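Local structure of folylpolyglutamate synthase/dihydrofolate synthase (Thermotoga maritima, 1O5Z) at residues Thr54-Gly59 with Ser198-Glu203; Gly210-Glu215 with Gln272-Gly277; Val219-Ala224 with Ser229-Ile234; Phe252-Glu257 with Thr282-Gly287; Gly306-Leu311 with Val333-Leu338. The protein probably catalyses ATP-dependent addition of L-glutamate to dihydropteroate and to tetrahydrofolate polyglutamates in folate biosynthesis. All blocks are in the same frame, centred on the assembly; numbering follows the deposited sequence.

Contact 1: Thr54-Gly59 with Ser198-Glu203; sequences TIHIGG and SGIIKE
Strand 53-58 leads straight into the P-loop of the nucleotide-binding domain, and here His-56 and Gly-58 meet Ile-200 from the loop after helix 190-197. Ile-200 CB lies 3.6 Å from His-56 ND1, and its CG2 branch lies 3.6 Å from His-56 CE1, so both meet the same side of the imidazole. The CG1 branch ends in CD1, which stands over one face of the ring near its rim and comes 3.9 Å from Gly-58 N. This spread follows from chi1 of 78°, which puts CG1 between the backbone N and the carbonyl carbon. A water in the plane of the His-56 ring joins the polar groups. It is 2.8 Å from His-56 ND1. It donates to Ile-200 O at 2.7 Å and accepts from Lys-202 NZ at 2.8 Å. The other ring nitrogen, NE2, is hydrogen-bonded to Thr-165 OG1. With a partner at each nitrogen, the buried ring is held against rotation. Lys-202 NZ also bonds Val-168 O and Asn-166 OD1. Further along the strand's path, Gly-59 O accepts from Lys-63 NZ, and a sulfate ion sits nearby. A central parallel strand running into a glycine-rich phosphate-binding loop is typical of the P-loop NTPase core in Mur ligase middle domains.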
# COMPACT_ATOMS: atom_id res chain seq x y z
N THR A 54 -13.86 -12.06 -5.46
CA THR A 54 -12.67 -11.25 -5.55
C THR A 54 -13.09 -9.79 -5.65
O THR A 54 -14.18 -9.48 -6.16
CB THR A 54 -11.90 -11.82 -6.75
OG1 THR A 54 -10.64 -12.40 -6.29
CG2 THR A 54 -11.55 -10.85 -7.73
N ILE A 55 -12.26 -8.90 -5.08
CA ILE A 55 -12.43 -7.45 -5.26
C ILE A 55 -11.09 -6.91 -5.68
O ILE A 55 -10.07 -7.32 -5.16
CB ILE A 55 -12.92 -6.76 -3.97
CG1 ILE A 55 -14.31 -7.27 -3.65
CG2 ILE A 55 -12.93 -5.23 -4.12
CD1 ILE A 55 -14.73 -6.90 -2.22
N HIS A 56 -11.12 -6.04 -6.68
CA HIS A 56 -9.90 -5.68 -7.38
C HIS A 56 -9.69 -4.20 -7.32
O HIS A 56 -10.55 -3.47 -7.79
CB HIS A 56 -9.96 -6.15 -8.84
CG HIS A 56 -8.62 -6.23 -9.47
ND1 HIS A 56 -8.45 -6.34 -10.83
CD2 HIS A 56 -7.38 -6.26 -8.94
CE1 HIS A 56 -7.16 -6.41 -11.10
NE2 HIS A 56 -6.48 -6.34 -9.97
N ILE A 57 -8.55 -3.77 -6.75
CA ILE A 57 -8.29 -2.36 -6.47
C ILE A 57 -7.00 -1.82 -7.05
O ILE A 57 -5.92 -2.17 -6.60
CB ILE A 57 -8.36 -2.08 -4.93
CG1 ILE A 57 -9.75 -2.47 -4.39
CG2 ILE A 57 -8.14 -0.58 -4.64
CD1 ILE A 57 -9.69 -3.09 -3.19
N GLY A 58 -7.14 -0.89 -8.00
CA GLY A 58 -6.01 -0.19 -8.57
C GLY A 58 -6.07 1.31 -8.38
O GLY A 58 -6.91 1.85 -7.67
N GLY A 59 -5.16 1.99 -9.02
CA GLY A 59 -5.08 3.43 -8.90
C GLY A 59 -3.67 3.83 -8.56
O GLY A 59 -2.94 3.09 -7.96
N SER A 198 -7.63 1.19 -16.62
CA SER A 198 -8.95 0.69 -16.90
C SER A 198 -8.96 -0.69 -17.54
O SER A 198 -10.04 -1.19 -17.81
CB SER A 198 -9.82 1.69 -17.68
OG SER A 198 -9.07 2.59 -18.41
N GLY A 199 -7.79 -1.34 -17.71
CA GLY A 199 -7.72 -2.78 -18.05
C GLY A 199 -8.23 -3.75 -17.00
O GLY A 199 -8.41 -4.95 -17.29
N ILE A 200 -8.42 -3.28 -15.76
CA ILE A 200 -9.10 -4.05 -14.69
C ILE A 200 -10.63 -3.92 -14.70
O ILE A 200 -11.29 -4.53 -13.87
CB ILE A 200 -8.54 -3.68 -13.29
CG1 ILE A 200 -9.10 -2.35 -12.76
CG2 ILE A 200 -6.99 -3.56 -13.35
CD1 ILE A 200 -8.84 -2.19 -11.23
N ILE A 201 -11.17 -3.11 -15.60
CA ILE A 201 -12.62 -3.07 -15.84
C ILE A 201 -13.05 -4.32 -16.61
O ILE A 201 -12.50 -4.60 -17.67
CB ILE A 201 -13.08 -1.81 -16.60
CG1 ILE A 201 -12.70 -0.55 -15.83
CG2 ILE A 201 -14.60 -1.86 -16.83
CD1 ILE A 201 -12.90 0.78 -16.60
N LYS A 202 -14.04 -5.03 -16.05
CA LYS A 202 -14.45 -6.34 -16.53
C LYS A 202 -15.93 -6.31 -16.88
O LYS A 202 -16.70 -5.52 -16.33
CB LYS A 202 -14.17 -7.37 -15.45
CG LYS A 202 -12.67 -7.57 -15.13
CD LYS A 202 -11.88 -8.12 -16.34
CE LYS A 202 -10.39 -7.98 -16.15
NZ LYS A 202 -9.91 -8.43 -14.80
N GLU A 203 -16.32 -7.19 -17.80
CA GLU A 203 -17.66 -7.19 -18.37
C GLU A 203 -18.75 -7.26 -17.31
O GLU A 203 -18.79 -8.17 -16.52
CB GLU A 203 -17.81 -8.37 -19.33
CG GLU A 203 -19.14 -8.41 -20.08
CD GLU A 203 -19.26 -7.38 -21.19
OE1 GLU A 203 -18.21 -6.80 -21.57
OE2 GLU A 203 -20.40 -7.18 -21.67
O HOH W 1 -10.58 -6.87 -12.62

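Contact 2: Gly210-Glu215 with Gln272-Gly277; sequences GERKRE and QIENAG
Arg-212 and Glu-274 form a salt bridge with two hydrogen bonds, the guanidinium meeting the carboxylate end-on. NH1 of Arg-212 donates to Glu-274 OE1 at 3.1 Å, nearly straight at 169°, in the guanidinium plane and to the syn lone pair. NH2 of Arg-212 donates to Glu-274 OE2 at 2.9 Å, but reaches it from above the carboxylate plane. The twist comes from the two flat groups being 38° apart. Arg-212 is extended from CG to NE (chi2 -167°) and comes from the direction opposite to Glu-274. Its NE is taken by a second acid, Asp-235, which helps hold the guanidinium in place. A water bridges next to the pair, donating to Glu-274 OE1 at 2.9 Å and to Gly-210 O at 2.6 Å. The contact ties the turn between strand 207-209 and helix 214-227 to helix 271-286, all within the Mur ligase middle domain. Lys-213 is the N-cap residue of helix 214-227. Within the turn, Glu-211 OE2 accepts from both Lys-213 N and Lys-213 NZ. The side chain of Ile-234 borders the salt bridge, with CD1 3.7 Å from Arg-212 NH2 and CG2 3.6 Å from Gly-210 O.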
# COMPACT_ATOMS: atom_id res chain seq x y z
N GLY A 210 -12.31 7.20 -7.44
CA GLY A 210 -12.10 8.43 -6.69
C GLY A 210 -11.48 9.51 -7.55
O GLY A 210 -11.02 10.53 -7.04
N GLU A 211 -11.51 9.31 -8.87
CA GLU A 211 -10.83 10.20 -9.80
C GLU A 211 -11.78 11.30 -10.22
O GLU A 211 -13.00 11.07 -10.32
CB GLU A 211 -10.28 9.42 -11.02
CG GLU A 211 -9.43 10.25 -12.01
CD GLU A 211 -8.34 11.08 -11.35
OE1 GLU A 211 -7.56 10.55 -10.51
OE2 GLU A 211 -8.26 12.29 -11.65
N ARG A 212 -11.21 12.49 -10.39
CA ARG A 212 -11.91 13.67 -10.82
C ARG A 212 -11.37 14.30 -12.11
O ARG A 212 -12.06 15.09 -12.72
CB ARG A 212 -11.87 14.71 -9.71
CG ARG A 212 -12.59 14.35 -8.41
CD ARG A 212 -12.73 15.58 -7.55
NE ARG A 212 -13.50 15.40 -6.32
CZ ARG A 212 -13.02 14.83 -5.24
NH1 ARG A 212 -11.77 14.33 -5.21
NH2 ARG A 212 -13.79 14.72 -4.17
N LYS A 213 -10.15 13.96 -12.56
CA LYS A 213 -9.69 14.50 -13.86
C LYS A 213 -10.50 14.00 -15.05
O LYS A 213 -10.62 12.81 -15.30
CB LYS A 213 -8.21 14.20 -14.13
CG LYS A 213 -7.28 15.04 -13.29
CD LYS A 213 -5.86 14.69 -13.56
CE LYS A 213 -5.48 13.31 -13.03
NZ LYS A 213 -5.53 13.27 -11.57
N ARG A 214 -11.04 14.95 -15.78
CA ARG A 214 -11.86 14.71 -16.94
C ARG A 214 -11.24 13.71 -17.91
O ARG A 214 -11.92 12.82 -18.42
CB ARG A 214 -12.04 16.05 -17.66
CG ARG A 214 -13.43 16.38 -18.20
CD ARG A 214 -14.24 15.21 -18.71
NE ARG A 214 -14.83 14.46 -17.61
CZ ARG A 214 -15.73 13.49 -17.75
NH1 ARG A 214 -16.18 13.16 -18.96
NH2 ARG A 214 -16.18 12.87 -16.66
N GLU A 215 -9.95 13.90 -18.18
CA GLU A 215 -9.19 13.10 -19.15
C GLU A 215 -9.22 11.65 -18.77
O GLU A 215 -9.36 10.76 -19.61
CB GLU A 215 -7.72 13.49 -19.14
CG GLU A 215 -7.45 14.97 -19.11
CD GLU A 215 -7.30 15.58 -17.70
OE1 GLU A 215 -6.25 15.24 -17.09
OE2 GLU A 215 -8.18 16.40 -17.25
N GLN A 272 -7.32 10.19 3.12
CA GLN A 272 -7.77 8.90 3.60
C GLN A 272 -9.27 8.88 3.79
O GLN A 272 -9.90 7.81 3.71
CB GLN A 272 -7.05 8.47 4.88
CG GLN A 272 -5.55 8.32 4.74
CD GLN A 272 -5.11 7.40 3.60
OE1 GLN A 272 -4.02 7.60 3.07
NE2 GLN A 272 -5.92 6.43 3.21
N ILE A 273 -9.87 10.06 4.03
CA ILE A 273 -11.30 10.10 4.19
C ILE A 273 -11.94 9.84 2.82
O ILE A 273 -12.96 9.11 2.68
CB ILE A 273 -11.73 11.40 4.88
CG1 ILE A 273 -11.48 11.26 6.38
CG2 ILE A 273 -13.23 11.68 4.67
CD1 ILE A 273 -11.42 12.57 7.09
N GLU A 274 -11.30 10.33 1.78
CA GLU A 274 -11.76 10.01 0.44
C GLU A 274 -11.54 8.55 0.09
O GLU A 274 -12.35 7.94 -0.58
CB GLU A 274 -11.12 10.95 -0.59
CG GLU A 274 -11.68 12.35 -0.48
CD GLU A 274 -11.61 13.14 -1.76
OE1 GLU A 274 -10.98 12.69 -2.73
OE2 GLU A 274 -12.20 14.23 -1.79
N ASN A 275 -10.44 7.98 0.52
CA ASN A 275 -10.20 6.58 0.25
C ASN A 275 -11.29 5.78 0.93
O ASN A 275 -11.76 4.80 0.42
CB ASN A 275 -8.83 6.17 0.80
CG ASN A 275 -7.66 6.71 -0.05
OD1 ASN A 275 -6.52 6.74 0.40
ND2 ASN A 275 -7.95 7.15 -1.23
N ALA A 276 -11.66 6.18 2.14
CA ALA A 276 -12.78 5.56 2.87
C ALA A 276 -14.12 5.62 2.09
O ALA A 276 -14.77 4.61 1.95
CB ALA A 276 -12.94 6.18 4.26
N GLY A 277 -14.48 6.76 1.52
CA GLY A 277 -15.64 6.82 0.62
C GLY A 277 -15.51 5.84 -0.55
O GLY A 277 -16.43 5.16 -0.93
O HOH W 2 -10.57 10.39 -4.44

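Contact 3: Val219-Ala224 with Ser229-Ile234; sequences VMEDVA and SRMYVI
Helix 219-224 and strand 231-233 run nearly antiparallel, at 159°, with their axes 10.0 Å apart, and Ser-229 N donates to Ala-224 O at 2.8 Å where the chain turns back. They are the last two elements of the beta-alpha-beta unit made by strand 207-209, helix 214-227 and strand 231-233. Met-231 carries most of the side-chain contact. Its CG is anti to the backbone N (chi1 -176°) and the chain stays extended as far as the methyl, so it spans the space to the helix. The Met-231 chain crosses that of Glu-221 at a slant, with SD 3.8 Å from Glu-221 CG. The carboxylate of Glu-221 looks to another partner, Arg-214, in a salt bridge. Met-220 and Met-231 both also touch Leu-207 and Thr-209 of the neighbouring strand. With a serine in place of Met-231, Met-220 CB and the aliphatic part of Glu-221 would probably lose their apolar cover, and a gap would open between helix and strand. Ala-224 fills the end near the turn. Its CB is 3.5 Å from Ser-229 O and 4.3 Å from Met-231 CB. At the far end of the thioether, Met-231 CE touches Met-220 CB at 3.5 Å.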
# COMPACT_ATOMS: atom_id res chain seq x y z
N VAL A 219 -11.71 8.13 -20.29
CA VAL A 219 -11.24 6.81 -20.66
C VAL A 219 -12.06 5.73 -19.95
O VAL A 219 -12.58 4.81 -20.57
CB VAL A 219 -9.73 6.64 -20.35
CG1 VAL A 219 -9.25 5.23 -20.75
CG2 VAL A 219 -8.91 7.73 -20.99
N MET A 220 -12.15 5.86 -18.63
CA MET A 220 -12.86 4.88 -17.81
C MET A 220 -14.32 4.80 -18.21
O MET A 220 -14.88 3.71 -18.24
CB MET A 220 -12.75 5.22 -16.32
CG MET A 220 -11.32 5.23 -15.81
SD MET A 220 -11.13 5.43 -14.03
CE MET A 220 -11.11 7.20 -13.80
N GLU A 221 -14.93 5.94 -18.52
CA GLU A 221 -16.30 5.97 -19.01
C GLU A 221 -16.44 5.15 -20.27
O GLU A 221 -17.38 4.36 -20.39
CB GLU A 221 -16.75 7.41 -19.32
CG GLU A 221 -17.08 8.21 -18.06
CD GLU A 221 -17.11 9.73 -18.30
OE1 GLU A 221 -17.19 10.18 -19.47
OE2 GLU A 221 -17.02 10.47 -17.31
N ASP A 222 -15.52 5.37 -21.21
CA ASP A 222 -15.55 4.67 -22.48
C ASP A 222 -15.38 3.17 -22.28
O ASP A 222 -16.13 2.39 -22.86
CB ASP A 222 -14.50 5.24 -23.45
CG ASP A 222 -14.81 6.68 -23.86
OD1 ASP A 222 -14.49 7.09 -25.01
OD2 ASP A 222 -15.41 7.49 -23.12
N VAL A 223 -14.44 2.76 -21.45
CA VAL A 223 -14.25 1.32 -21.18
C VAL A 223 -15.43 0.64 -20.48
O VAL A 223 -15.91 -0.40 -20.94
CB VAL A 223 -12.95 1.04 -20.43
CG1 VAL A 223 -12.81 -0.45 -20.17
CG2 VAL A 223 -11.76 1.57 -21.25
N ALA A 224 -15.90 1.26 -19.40
CA ALA A 224 -17.08 0.77 -18.66
C ALA A 224 -18.33 0.72 -19.53
O ALA A 224 -19.07 -0.26 -19.50
CB ALA A 224 -17.34 1.64 -17.43
N SER A 229 -20.40 -1.99 -17.71
CA SER A 229 -20.08 -1.88 -16.30
C SER A 229 -20.67 -0.61 -15.74
O SER A 229 -20.42 0.48 -16.25
CB SER A 229 -18.58 -1.79 -16.11
OG SER A 229 -17.95 -2.97 -16.59
N ARG A 230 -21.43 -0.74 -14.67
CA ARG A 230 -21.90 0.42 -13.97
C ARG A 230 -20.72 1.10 -13.26
O ARG A 230 -20.00 0.47 -12.50
CB ARG A 230 -22.98 0.03 -12.99
CG ARG A 230 -23.68 1.21 -12.39
CD ARG A 230 -24.99 0.86 -11.69
NE ARG A 230 -25.78 1.97 -11.14
CZ ARG A 230 -25.46 3.29 -11.07
NH1 ARG A 230 -24.30 3.85 -11.52
NH2 ARG A 230 -26.37 4.10 -10.49
N MET A 231 -20.58 2.39 -13.50
CA MET A 231 -19.48 3.20 -12.99
C MET A 231 -19.94 4.17 -11.90
O MET A 231 -20.93 4.90 -12.06
CB MET A 231 -18.91 4.02 -14.15
CG MET A 231 -17.70 4.85 -13.81
SD MET A 231 -17.01 5.50 -15.35
CE MET A 231 -15.62 6.44 -14.72
N TYR A 232 -19.19 4.21 -10.80
CA TYR A 232 -19.51 5.16 -9.75
C TYR A 232 -18.32 6.04 -9.50
O TYR A 232 -17.19 5.55 -9.38
CB TYR A 232 -19.83 4.46 -8.46
CG TYR A 232 -20.90 3.42 -8.52
CD1 TYR A 232 -20.58 2.12 -8.92
CD2 TYR A 232 -22.23 3.72 -8.14
CE1 TYR A 232 -21.55 1.13 -8.94
CE2 TYR A 232 -23.22 2.75 -8.15
CZ TYR A 232 -22.87 1.43 -8.54
OH TYR A 232 -23.80 0.41 -8.57
N VAL A 233 -18.59 7.31 -9.38
CA VAL A 233 -17.56 8.31 -9.41
C VAL A 233 -17.72 9.23 -8.22
O VAL A 233 -18.81 9.73 -7.97
CB VAL A 233 -17.72 9.14 -10.68
CG1 VAL A 233 -16.70 10.31 -10.71
CG2 VAL A 233 -17.60 8.27 -11.92
N ILE A 234 -16.65 9.49 -7.51
CA ILE A 234 -16.73 10.37 -6.35
C ILE A 234 -17.37 11.72 -6.68
O ILE A 234 -17.17 12.24 -7.77
CB ILE A 234 -15.32 10.59 -5.76
CG1 ILE A 234 -15.42 11.25 -4.38
CG2 ILE A 234 -14.45 11.42 -6.71
CD1 ILE A 234 -14.18 11.12 -3.60

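Contact 4: Phe252-Glu257 with Thr282-Gly287; sequences FDYCGE and TLEATG
Between Thr-282 and Gly-287, Glu-284 is the residue that meets Tyr-254, Gly-256 and Glu-257. Thr-282 comes first and points away from this contact; its OG1 is hydrogen-bonded to Val-278 O and Thr-174 OG1. Leu-283 packs against helix 63-77. Glu-284 then reaches out with an extended chain. Its OE1 takes two hydrogen bonds from opposite faces of the carboxylate plane. Tyr-254 OH donates to Glu-284 OE1 at 2.8 Å, 73° out of that plane, and Glu-257 N donates to Glu-284 OE1 at 2.8 Å. Lys-281 NZ forms a salt bridge with the same oxygen, which probably offsets the nearby charge of Glu-257. Glu-284 OE2 accepts from Asn-258 N and lies 3.2 Å from Tyr-254 CE2. The ring and carboxylate planes are 71° apart, with Glu-284 OE1 at the ring edge. Gly-256 CA is 3.5 Å from Glu-284 OE1, and a CB on this glycine would clash with that oxygen and with the tyrosine hydroxyl. A water donates to Glu-284 O at 2.7 Å and to Glu-257 OE2 at 2.8 Å. At the end, Gly-287 has positive phi, and its N bonds back to Glu-284 O at 3.2 Å. The glutamate thus holds two peptide N-H groups in the turn of the hairpin 250-255/259-265. A small three-stranded antiparallel sheet beside the P-loop core is typical of Mur ligase middle domains.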
# COMPACT_ATOMS: atom_id res chain seq x y z
N PHE A 252 -16.07 11.84 9.68
CA PHE A 252 -16.73 12.20 8.42
C PHE A 252 -18.10 11.53 8.22
O PHE A 252 -18.42 10.54 8.86
CB PHE A 252 -15.80 11.88 7.24
CG PHE A 252 -15.54 10.43 7.04
CD1 PHE A 252 -14.75 9.72 7.94
CD2 PHE A 252 -16.12 9.76 5.95
CE1 PHE A 252 -14.50 8.31 7.75
CE2 PHE A 252 -15.91 8.37 5.74
CZ PHE A 252 -15.09 7.65 6.65
N ASP A 253 -18.92 12.15 7.35
CA ASP A 253 -20.15 11.54 6.83
C ASP A 253 -19.89 10.93 5.45
O ASP A 253 -19.03 11.41 4.72
CB ASP A 253 -21.27 12.58 6.69
CG ASP A 253 -21.52 13.34 7.95
OD1 ASP A 253 -21.21 12.81 9.04
OD2 ASP A 253 -22.02 14.49 7.95
N TYR A 254 -20.62 9.87 5.12
CA TYR A 254 -20.58 9.24 3.80
C TYR A 254 -21.99 9.25 3.18
O TYR A 254 -22.95 9.00 3.90
CB TYR A 254 -20.08 7.80 3.91
CG TYR A 254 -20.23 7.00 2.63
CD1 TYR A 254 -19.28 7.07 1.61
CD2 TYR A 254 -21.33 6.17 2.44
CE1 TYR A 254 -19.42 6.31 0.43
CE2 TYR A 254 -21.49 5.43 1.28
CZ TYR A 254 -20.54 5.51 0.27
OH TYR A 254 -20.71 4.78 -0.87
N CYS A 255 -22.10 9.54 1.88
CA CYS A 255 -23.35 9.42 1.12
C CYS A 255 -23.16 8.53 -0.10
O CYS A 255 -22.50 8.94 -1.04
CB CYS A 255 -23.82 10.78 0.60
SG CYS A 255 -24.18 12.00 1.87
N GLY A 256 -23.73 7.34 -0.10
CA GLY A 256 -23.70 6.49 -1.29
C GLY A 256 -25.07 5.88 -1.40
O GLY A 256 -26.02 6.59 -1.22
N GLU A 257 -25.20 4.57 -1.67
CA GLU A 257 -26.48 3.89 -1.49
C GLU A 257 -26.93 4.16 -0.07
O GLU A 257 -28.03 4.62 0.15
CB GLU A 257 -26.36 2.39 -1.67
CG GLU A 257 -26.33 1.92 -3.11
CD GLU A 257 -26.71 0.43 -3.28
OE1 GLU A 257 -27.90 0.16 -3.58
OE2 GLU A 257 -25.82 -0.46 -3.11
N THR A 282 -17.03 0.89 -3.07
CA THR A 282 -16.60 -0.35 -3.61
C THR A 282 -17.46 -1.47 -3.04
O THR A 282 -17.99 -2.29 -3.76
CB THR A 282 -15.14 -0.53 -3.29
OG1 THR A 282 -14.36 0.42 -4.06
CG2 THR A 282 -14.65 -1.95 -3.71
N LEU A 283 -17.67 -1.41 -1.73
CA LEU A 283 -18.43 -2.41 -0.98
C LEU A 283 -19.93 -2.38 -1.30
O LEU A 283 -20.56 -3.44 -1.46
CB LEU A 283 -18.18 -2.24 0.54
CG LEU A 283 -16.80 -2.77 1.03
CD1 LEU A 283 -16.50 -2.45 2.48
CD2 LEU A 283 -16.70 -4.24 0.83
N GLU A 284 -20.50 -1.19 -1.42
CA GLU A 284 -21.89 -1.08 -1.89
C GLU A 284 -22.10 -1.72 -3.27
O GLU A 284 -23.01 -2.52 -3.47
CB GLU A 284 -22.33 0.38 -1.94
CG GLU A 284 -22.42 1.05 -0.56
CD GLU A 284 -22.90 2.48 -0.61
OE1 GLU A 284 -22.81 3.14 -1.68
OE2 GLU A 284 -23.39 2.95 0.42
N ALA A 285 -21.21 -1.38 -4.22
CA ALA A 285 -21.28 -1.82 -5.62
C ALA A 285 -21.19 -3.33 -5.79
O ALA A 285 -21.51 -3.89 -6.83
CB ALA A 285 -20.15 -1.17 -6.42
N THR A 286 -20.69 -3.97 -4.77
CA THR A 286 -20.36 -5.38 -4.80
C THR A 286 -21.61 -6.24 -4.49
O THR A 286 -21.68 -7.41 -4.90
CB THR A 286 -19.24 -5.51 -3.75
OG1 THR A 286 -18.24 -6.45 -4.14
CG2 THR A 286 -19.77 -5.91 -2.43
N GLY A 287 -22.58 -5.63 -3.79
CA GLY A 287 -23.77 -6.29 -3.30
C GLY A 287 -23.63 -7.04 -1.97
O GLY A 287 -24.61 -7.49 -1.42
O HOH W 3 -25.13 -2.89 -1.80

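Contact 5: Gly306-Leu311 with Val333-Leu338; sequences GRFEIL and VRSLKL
Phe-308 and Ser-335 make the tight part of this contact. Ser-335 CB sits over the centre of the phenyl face, 3.6 Å from the centroid of the Phe-308 ring and 12° off the ring normal, a CH-pi contact. Ile-310 CD1 covers the opposite face, nearer the rim, 3.7 Å above the Phe-308 ring plane. The ring is clasped between them. The phenyl is brought there by CG lying anti to the backbone N (chi1 -163°) and by positive phi. Phe-308 and Glu-309 both face Leu-320, a G1 beta bulge. Packing is looser toward Leu-336, whose CD2 is 4.3 Å from Phe-308 CE1. A serine in place of Phe-308 would remove the ring and is likely to leave Ser-335 CB and Ile-310 CD1 on either side of a gap. On the solvent side, Lys-337 and Leu-338 are exposed and Arg-307 turns to a sulfate ion. Ser-335 OG makes a weak hydrogen bond to Ser-331 O one helical turn back. Within the glutamate ligase domain, the contact sets helix 326-339 against the bulged segment that runs into edge strand 309-313, beside strand 316-320, whose Ile-319 also packs on Phe-308.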
# COMPACT_ATOMS: atom_id res chain seq x y z
N GLY A 306 3.40 3.15 7.12
CA GLY A 306 4.37 4.12 6.67
C GLY A 306 3.80 5.20 5.78
O GLY A 306 4.55 5.91 5.13
N ARG A 307 2.48 5.33 5.76
CA ARG A 307 1.84 6.28 4.94
C ARG A 307 1.18 7.26 5.89
O ARG A 307 0.02 7.14 6.22
CB ARG A 307 0.83 5.56 4.07
CG ARG A 307 1.48 4.52 3.07
CD ARG A 307 1.80 5.07 1.68
NE ARG A 307 1.15 6.36 1.57
CZ ARG A 307 0.63 6.89 0.48
NH1 ARG A 307 0.69 6.27 -0.69
NH2 ARG A 307 0.05 8.07 0.56
N PHE A 308 1.96 8.23 6.33
CA PHE A 308 1.55 9.26 7.31
C PHE A 308 0.93 8.57 8.46
O PHE A 308 -0.21 8.85 8.86
CB PHE A 308 0.63 10.35 6.76
CG PHE A 308 0.57 11.57 7.66
CD1 PHE A 308 1.70 12.34 7.87
CD2 PHE A 308 -0.59 11.90 8.35
CE1 PHE A 308 1.66 13.43 8.69
CE2 PHE A 308 -0.61 13.00 9.19
CZ PHE A 308 0.54 13.74 9.37
N GLU A 309 1.75 7.65 8.95
CA GLU A 309 1.43 6.80 10.04
C GLU A 309 2.00 7.44 11.27
O GLU A 309 3.19 7.70 11.32
CB GLU A 309 2.12 5.44 9.87
CG GLU A 309 1.31 4.35 10.48
CD GLU A 309 2.07 3.08 10.64
OE1 GLU A 309 3.06 2.89 9.90
OE2 GLU A 309 1.66 2.30 11.51
N ILE A 310 1.15 7.67 12.26
CA ILE A 310 1.62 8.19 13.53
C ILE A 310 1.52 7.08 14.55
O ILE A 310 0.45 6.55 14.75
CB ILE A 310 0.76 9.42 13.98
CG1 ILE A 310 1.00 10.61 13.06
CG2 ILE A 310 1.10 9.82 15.42
CD1 ILE A 310 0.04 10.70 12.02
N LEU A 311 2.63 6.78 15.21
CA LEU A 311 2.72 5.78 16.24
C LEU A 311 3.17 6.45 17.53
O LEU A 311 4.26 6.98 17.57
CB LEU A 311 3.78 4.74 15.89
CG LEU A 311 3.44 3.37 15.32
CD1 LEU A 311 4.73 2.53 15.31
CD2 LEU A 311 2.34 2.65 16.10
N VAL A 333 4.43 17.46 4.33
CA VAL A 333 4.49 18.72 5.03
C VAL A 333 3.12 19.32 5.17
O VAL A 333 2.82 19.95 6.17
CB VAL A 333 5.39 19.71 4.25
CG1 VAL A 333 5.18 21.15 4.73
CG2 VAL A 333 6.86 19.31 4.33
N ARG A 334 2.30 19.15 4.14
CA ARG A 334 0.90 19.53 4.16
C ARG A 334 0.17 18.81 5.27
O ARG A 334 -0.57 19.40 6.04
CB ARG A 334 0.23 19.14 2.85
CG ARG A 334 0.75 19.88 1.67
CD ARG A 334 -0.26 20.09 0.55
NE ARG A 334 0.20 21.19 -0.30
CZ ARG A 334 1.01 21.06 -1.35
NH1 ARG A 334 1.44 19.85 -1.72
NH2 ARG A 334 1.39 22.14 -2.05
N SER A 335 0.35 17.52 5.32
CA SER A 335 -0.22 16.70 6.38
C SER A 335 0.26 17.10 7.79
O SER A 335 -0.54 17.21 8.71
CB SER A 335 0.05 15.23 6.07
OG SER A 335 -0.82 14.84 5.02
N LEU A 336 1.56 17.33 7.93
CA LEU A 336 2.13 17.91 9.16
C LEU A 336 1.52 19.22 9.61
O LEU A 336 1.38 19.44 10.80
CB LEU A 336 3.62 18.12 9.03
CG LEU A 336 4.43 16.86 8.99
CD1 LEU A 336 5.77 17.19 8.50
CD2 LEU A 336 4.49 16.22 10.38
N LYS A 337 1.16 20.10 8.68
CA LYS A 337 0.60 21.38 9.05
C LYS A 337 -0.83 21.25 9.60
O LYS A 337 -1.33 22.12 10.34
CB LYS A 337 0.65 22.36 7.85
CG LYS A 337 2.06 22.72 7.29
CD LYS A 337 2.06 24.19 6.73
CE LYS A 337 3.07 24.50 5.56
NZ LYS A 337 4.49 24.06 5.80
N LEU A 338 -1.49 20.16 9.24
CA LEU A 338 -2.86 19.94 9.68
C LEU A 338 -2.90 19.40 11.09
O LEU A 338 -3.73 19.81 11.87
CB LEU A 338 -3.55 18.93 8.80
CG LEU A 338 -4.12 19.43 7.48
CD1 LEU A 338 -4.70 18.25 6.75
CD2 LEU A 338 -5.17 20.53 7.70

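Overall arrangement
From the N terminus, contact 1 closes a long loop, from strand 53-58 to the segment 198-203, within the P-loop core. Contact 2 then opens at 210-215 and closes at 272-277. Contact 3 is local and lies wholly within that span, joining helix 214-227 to the edge strand 231-233. Contact 4 opens at 252-257, before contact 2 has closed, so the two cross. Both use helix 271-286, which they tie to the core and to the three-stranded sheet. Contacts 1 and 4 touch through Ile-55 and Thr-282. Contact 5 follows in series in the glutamate ligase domain, with its centre about 29 Å from that of contact 1.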